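Local coordinates for UPF0147 protein Ta0600 (Thermoplasma acidophilum DSM 1728, PDB 2QSB) that is of unknown function but belongs to the uncharacterised UPF0147 family and folds as a small four-helix bundle, at residues Glu14-Leu19 / Thr80-Leu85; Leu19-Ser23 / Ala36-Lys40. One frame throughout, in Å; residues are numbered along the deposited sequence. Where two conformers were deposited one is given.

Contact 1. Residues Glu14-Leu19 / Thr80-Leu85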
loop_
_atom_site.group_PDB
_atom_site.type_symbol
_atom_site.label_atom_id
_atom_site.label_comp_id
_atom_site.label_asym_id
_atom_site.label_seq_id
_atom_site.Cartn_x
_atom_site.Cartn_y
_atom_site.Cartn_z
ATOM N N GLU A 14 -7.811 4.303 -5.617
ATOM C CA GLU A 14 -7.258 5.120 -4.546
ATOM C C GLU A 14 -5.991 4.492 -3.976
ATOM O O GLU A 14 -5.011 5.206 -3.735
ATOM C CB GLU A 14 -8.332 5.281 -3.445
ATOM C CG GLU A 14 -9.520 6.134 -3.879
ATOM C CD GLU A 14 -10.781 5.951 -3.049
ATOM O OE1 GLU A 14 -10.868 5.130 -2.105
ATOM O OE2 GLU A 14 -11.743 6.660 -3.383
ATOM N N VAL A 15 -5.986 3.170 -3.793
ATOM C CA VAL A 15 -4.787 2.498 -3.289
ATOM C C VAL A 15 -3.614 2.714 -4.243
ATOM O O VAL A 15 -2.502 2.992 -3.795
ATOM C CB VAL A 15 -5.077 0.997 -3.043
ATOM C CG1 VAL A 15 -3.790 0.206 -2.868
ATOM C CG2 VAL A 15 -6.004 0.836 -1.836
HETATM N N MSE A 16 -3.849 2.575 -5.552
HETATM C CA MSE A 16 -2.742 2.756 -6.506
HETATM C C MSE A 16 -2.202 4.168 -6.469
HETATM O O MSE A 16 -0.986 4.365 -6.475
HETATM C CB MSE A 16 -3.216 2.374 -7.903
HETATM C CG MSE A 16 -3.405 0.869 -8.118
HETATM SE SE MSE A 16 -1.751 -0.194 -7.980
HETATM C CE MSE A 16 -0.836 0.615 -9.429
ATOM N N TYR A 17 -3.096 5.151 -6.412
ATOM C CA TYR A 17 -2.670 6.544 -6.358
ATOM C C TYR A 17 -1.894 6.814 -5.061
ATOM O O TYR A 17 -0.811 7.416 -5.083
ATOM C CB TYR A 17 -3.907 7.454 -6.414
ATOM C CG TYR A 17 -3.586 8.877 -6.058
ATOM C CD1 TYR A 17 -2.845 9.692 -6.912
ATOM C CD2 TYR A 17 -3.965 9.383 -4.828
ATOM C CE1 TYR A 17 -2.529 11.002 -6.550
ATOM C CE2 TYR A 17 -3.659 10.675 -4.470
ATOM C CZ TYR A 17 -2.948 11.470 -5.327
ATOM O OH TYR A 17 -2.629 12.757 -4.937
ATOM N N LEU A 18 -2.422 6.339 -3.928
ATOM C CA LEU A 18 -1.764 6.604 -2.658
ATOM C C LEU A 18 -0.418 5.887 -2.563
ATOM O O LEU A 18 0.532 6.441 -1.992
ATOM C CB LEU A 18 -2.671 6.201 -1.490
ATOM C CG LEU A 18 -3.940 7.053 -1.317
ATOM C CD1 LEU A 18 -4.840 6.414 -0.270
ATOM C CD2 LEU A 18 -3.613 8.504 -0.933
ATOM N N LEU A 19 -0.313 4.657 -3.085
ATOM C CA LEU A 19 0.984 3.979 -3.106
ATOM C C LEU A 19 1.946 4.690 -4.006
ATOM O O LEU A 19 3.139 4.782 -3.690
ATOM C CB LEU A 19 0.812 2.531 -3.570
ATOM C CG LEU A 19 0.273 1.590 -2.497
ATOM C CD1 LEU A 19 -0.104 0.282 -3.157
ATOM C CD2 LEU A 19 1.324 1.355 -1.413
ATOM N N THR A 80 -3.852 4.368 6.061
ATOM C CA THR A 80 -4.903 4.723 5.104
ATOM C C THR A 80 -4.966 3.694 3.969
ATOM O O THR A 80 -6.053 3.203 3.606
ATOM C CB THR A 80 -4.615 6.128 4.545
ATOM O OG1 THR A 80 -4.618 7.046 5.636
ATOM C CG2 THR A 80 -5.635 6.564 3.503
ATOM N N ILE A 81 -3.792 3.333 3.419
ATOM C CA ILE A 81 -3.747 2.353 2.338
ATOM C C ILE A 81 -4.185 0.972 2.841
ATOM O O ILE A 81 -4.996 0.292 2.176
ATOM C CB ILE A 81 -2.345 2.320 1.724
ATOM C CG1 ILE A 81 -2.013 3.652 1.064
ATOM C CG2 ILE A 81 -2.252 1.192 0.712
ATOM C CD1 ILE A 81 -0.517 3.878 0.845
ATOM N N ILE A 82 -3.660 0.564 3.998
ATOM C CA ILE A 82 -4.052 -0.710 4.594
ATOM C C ILE A 82 -5.575 -0.764 4.750
ATOM O O ILE A 82 -6.191 -1.790 4.440
ATOM C CB ILE A 82 -3.375 -0.887 5.947
ATOM C CG1 ILE A 82 -1.883 -1.193 5.755
ATOM C CG2 ILE A 82 -4.076 -1.954 6.809
ATOM C CD1 ILE A 82 -1.036 -1.075 7.022
ATOM N N SER A 83 -6.174 0.335 5.206
ATOM C CA SER A 83 -7.603 0.375 5.485
ATOM C C SER A 83 -8.470 0.199 4.239
ATOM O O SER A 83 -9.552 -0.400 4.294
ATOM C CB SER A 83 -7.938 1.677 6.188
ATOM O OG SER A 83 -7.303 1.718 7.456
ATOM N N LYS A 84 -7.991 0.708 3.111
ATOM C CA LYS A 84 -8.684 0.544 1.843
ATOM C C LYS A 84 -8.492 -0.867 1.303
ATOM O O LYS A 84 -9.436 -1.464 0.771
ATOM C CB LYS A 84 -8.199 1.603 0.845
ATOM C CG LYS A 84 -8.631 3.012 1.242
ATOM C CD LYS A 84 -8.166 4.033 0.233
ATOM C CE LYS A 84 -8.537 5.454 0.570
ATOM N NZ LYS A 84 -10.012 5.708 0.485
ATOM N N LEU A 85 -7.281 -1.418 1.437
ATOM C CA LEU A 85 -7.069 -2.809 1.032
ATOM C C LEU A 85 -7.910 -3.797 1.834
ATOM O O LEU A 85 -8.394 -4.788 1.284
ATOM C CB LEU A 85 -5.596 -3.186 1.137
ATOM C CG LEU A 85 -4.721 -2.561 0.066
ATOM C CD1 LEU A 85 -3.263 -2.709 0.482
ATOM C CD2 LEU A 85 -5.029 -3.240 -1.288
#
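I81 and V15 meet at the middle of this interface, where their CA atoms come to 5.7 Å, the closest pair of CA atoms between 14-19 and 80-85. The apolar contacts spread from there. The CG1 methyl of V15, set opposite the backbone N (chi1 165°), touches both CG2 of I81 and CD2 of L85, while its CG2 lies 3.5 Å from CB of K84, the two side chains running alongside each other in opposite senses. I81 has its own second row of partners: its CG1 rests 3.7 Å from CB of L18, and its CD1 reaches CD2 of L19 at 3.9 Å. At the more open margin, L18 CD1 touches both CG2 of T80 and CE of K84.

A salt bridge closes the same margin. NZ of K84 donates to OE1 of E14 at 2.8 Å, coming from above the carboxylate, 57° out of its plane. The lysine stays extended until its last torsion, where a bend turns NZ to the acid, and its CD passes 3.9 Å from CB of E14, so its aliphatic part packs against the other helix as its charge pairs.

I81 also lies on L61 of helix 50-65, and V15 on L43 of helix 30-43. Nearly antiparallel axes 9.7 Å apart, crossing at -160°, with apolar residues turned inward and a charged pair at the edge, are characteristic of a four-helix bundle.

Contact 2. Residues Leu19-Ser23 / Ala36-Lys40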
loop_
_atom_site.group_PDB
_atom_site.type_symbol
_atom_site.label_atom_id
_atom_site.label_comp_id
_atom_site.label_asym_id
_atom_site.label_seq_id
_atom_site.Cartn_x
_atom_site.Cartn_y
_atom_site.Cartn_z
ATOM N N LEU A 19 -0.313 4.657 -3.085
ATOM C CA LEU A 19 0.984 3.979 -3.106
ATOM C C LEU A 19 1.946 4.690 -4.006
ATOM O O LEU A 19 3.139 4.782 -3.690
ATOM C CB LEU A 19 0.812 2.531 -3.570
ATOM C CG LEU A 19 0.273 1.590 -2.497
ATOM C CD1 LEU A 19 -0.104 0.282 -3.157
ATOM C CD2 LEU A 19 1.324 1.355 -1.413
ATOM N N ASP A 20 1.468 5.206 -5.138
ATOM C CA ASP A 20 2.368 5.966 -5.993
ATOM C C ASP A 20 2.901 7.204 -5.286
ATOM O O ASP A 20 4.122 7.476 -5.321
ATOM C CB ASP A 20 1.725 6.309 -7.321
ATOM C CG ASP A 20 2.778 6.735 -8.320
ATOM O OD1 ASP A 20 3.448 5.829 -8.870
ATOM O OD2 ASP A 20 2.955 7.949 -8.507
ATOM N N GLU A 21 2.007 7.955 -4.654
ATOM C CA GLU A 21 2.433 9.104 -3.878
ATOM C C GLU A 21 3.454 8.715 -2.804
ATOM O O GLU A 21 4.462 9.388 -2.631
ATOM C CB GLU A 21 1.206 9.767 -3.240
ATOM C CG GLU A 21 0.297 10.486 -4.241
ATOM C CD GLU A 21 0.974 11.673 -4.891
ATOM O OE1 GLU A 21 1.096 12.701 -4.197
ATOM O OE2 GLU A 21 1.381 11.594 -6.072
ATOM N N LEU A 22 3.187 7.638 -2.076
ATOM C CA LEU A 22 4.081 7.223 -0.998
ATOM C C LEU A 22 5.455 6.883 -1.570
ATOM O O LEU A 22 6.495 7.193 -0.957
ATOM C CB LEU A 22 3.441 6.050 -0.215
ATOM C CG LEU A 22 4.229 5.555 0.994
ATOM C CD1 LEU A 22 4.381 6.686 2.008
ATOM C CD2 LEU A 22 3.505 4.380 1.603
ATOM N N SER A 23 5.485 6.213 -2.725
ATOM C CA SER A 23 6.748 5.803 -3.329
ATOM C C SER A 23 7.606 6.997 -3.720
ATOM O O SER A 23 8.820 6.866 -3.870
ATOM C CB SER A 23 6.490 4.905 -4.544
ATOM O OG SER A 23 6.160 5.665 -5.711
ATOM N N ALA A 36 6.483 0.664 -0.979
ATOM C CA ALA A 36 5.366 1.208 -1.744
ATOM C C ALA A 36 5.526 0.828 -3.232
ATOM O O ALA A 36 4.549 0.447 -3.879
ATOM C CB ALA A 36 5.318 2.725 -1.583
ATOM N N GLN A 37 6.754 0.957 -3.737
ATOM C CA GLN A 37 7.106 0.543 -5.107
ATOM C C GLN A 37 6.740 -0.922 -5.360
ATOM O O GLN A 37 6.039 -1.256 -6.321
ATOM C CB GLN A 37 8.606 0.814 -5.390
ATOM C CG GLN A 37 8.988 0.458 -6.845
ATOM C CD GLN A 37 10.457 0.717 -7.215
ATOM O OE1 GLN A 37 10.894 1.853 -7.278
ATOM N NE2 GLN A 37 11.209 -0.350 -7.441
ATOM N N ASP A 38 7.189 -1.796 -4.470
ATOM C CA ASP A 38 6.976 -3.228 -4.626
ATOM C C ASP A 38 5.503 -3.568 -4.477
ATOM O O ASP A 38 4.984 -4.453 -5.152
ATOM C CB ASP A 38 7.791 -3.991 -3.611
ATOM C CG ASP A 38 9.314 -3.947 -3.894
ATOM O OD1 ASP A 38 9.752 -3.517 -4.964
ATOM O OD2 ASP A 38 10.040 -4.394 -3.000
ATOM N N SER A 39 4.792 -2.820 -3.634
ATOM C CA SER A 39 3.361 -3.058 -3.422
ATOM C C SER A 39 2.548 -2.736 -4.663
ATOM O O SER A 39 1.663 -3.496 -5.054
ATOM C CB SER A 39 2.828 -2.229 -2.248
ATOM O OG SER A 39 3.390 -2.640 -1.019
ATOM N N LYS A 40 2.861 -1.615 -5.289
ATOM C CA LYS A 40 2.093 -1.241 -6.447
ATOM C C LYS A 40 2.395 -2.168 -7.659
ATOM O O LYS A 40 1.499 -2.410 -8.472
ATOM C CB LYS A 40 2.189 0.285 -6.693
ATOM C CG LYS A 40 3.600 0.824 -6.965
ATOM C CD LYS A 40 3.675 2.368 -6.930
ATOM C CE LYS A 40 3.949 2.954 -8.311
ATOM N NZ LYS A 40 5.203 2.488 -8.884
#
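S23 OG gives its hydrogen to O of D20 at 2.8 Å, folding the hydroxyl back onto its own helix while CB of the serine faces A36. With chi1 at 81°, OG lies between the backbone N and the carbonyl carbon and is turned to D20 O; the donor sits 20° from the carbonyl plane. The methyl of A36 sits against three residues of 19-23: its CB lies 3.7 Å from L19 O and equally far from S23 N, and it also touches CG of L22 at 4.0 Å. A residue this small is consistent with segment axes 8.6 Å apart.

L19 straddles S39, both its methyls reaching CB of the serine, while its CB meets CB of K40. With an alanine here the whole branched end is gone, which is likely to open a gap between S39 and I81 of helix 72-88. Toward the outer edge, in the modelled conformer K40 bends at its last two torsions over D20, and NZ, 3.8 Å from OD1 of D20, makes only a long and tentative salt bridge.

The pair is antiparallel (152°) and joins helix 6-23 to helix 30-43; S39 continues onto V57, M60 and L61 of helix 50-65, and L22 onto L78 and I81 of helix 72-88.

How the contacts relate
Helix 6-23 serves both contacts, showing how one helix of a bundle can pack against two antiparallel neighbours at once. In contact 1 it meets helix 72-88 and in contact 2 helix 30-43, with L19 shared between them. The two centres lie about 9 Å apart, and about 5 and 6 Å respectively from the centre of the chain. The contacts also touch directly: I81 CD1 approaches L22 CD2 at 4.1 Å in the interior, and CE of M16, a selenomethionine, comes within 3.9 Å of the backbone O of K40. In sequence, contact 2 links consecutive helices, whereas contact 1 brings the first and last helices together, spanning the other pairing. The function is unknown, so neither can be tied to an active site.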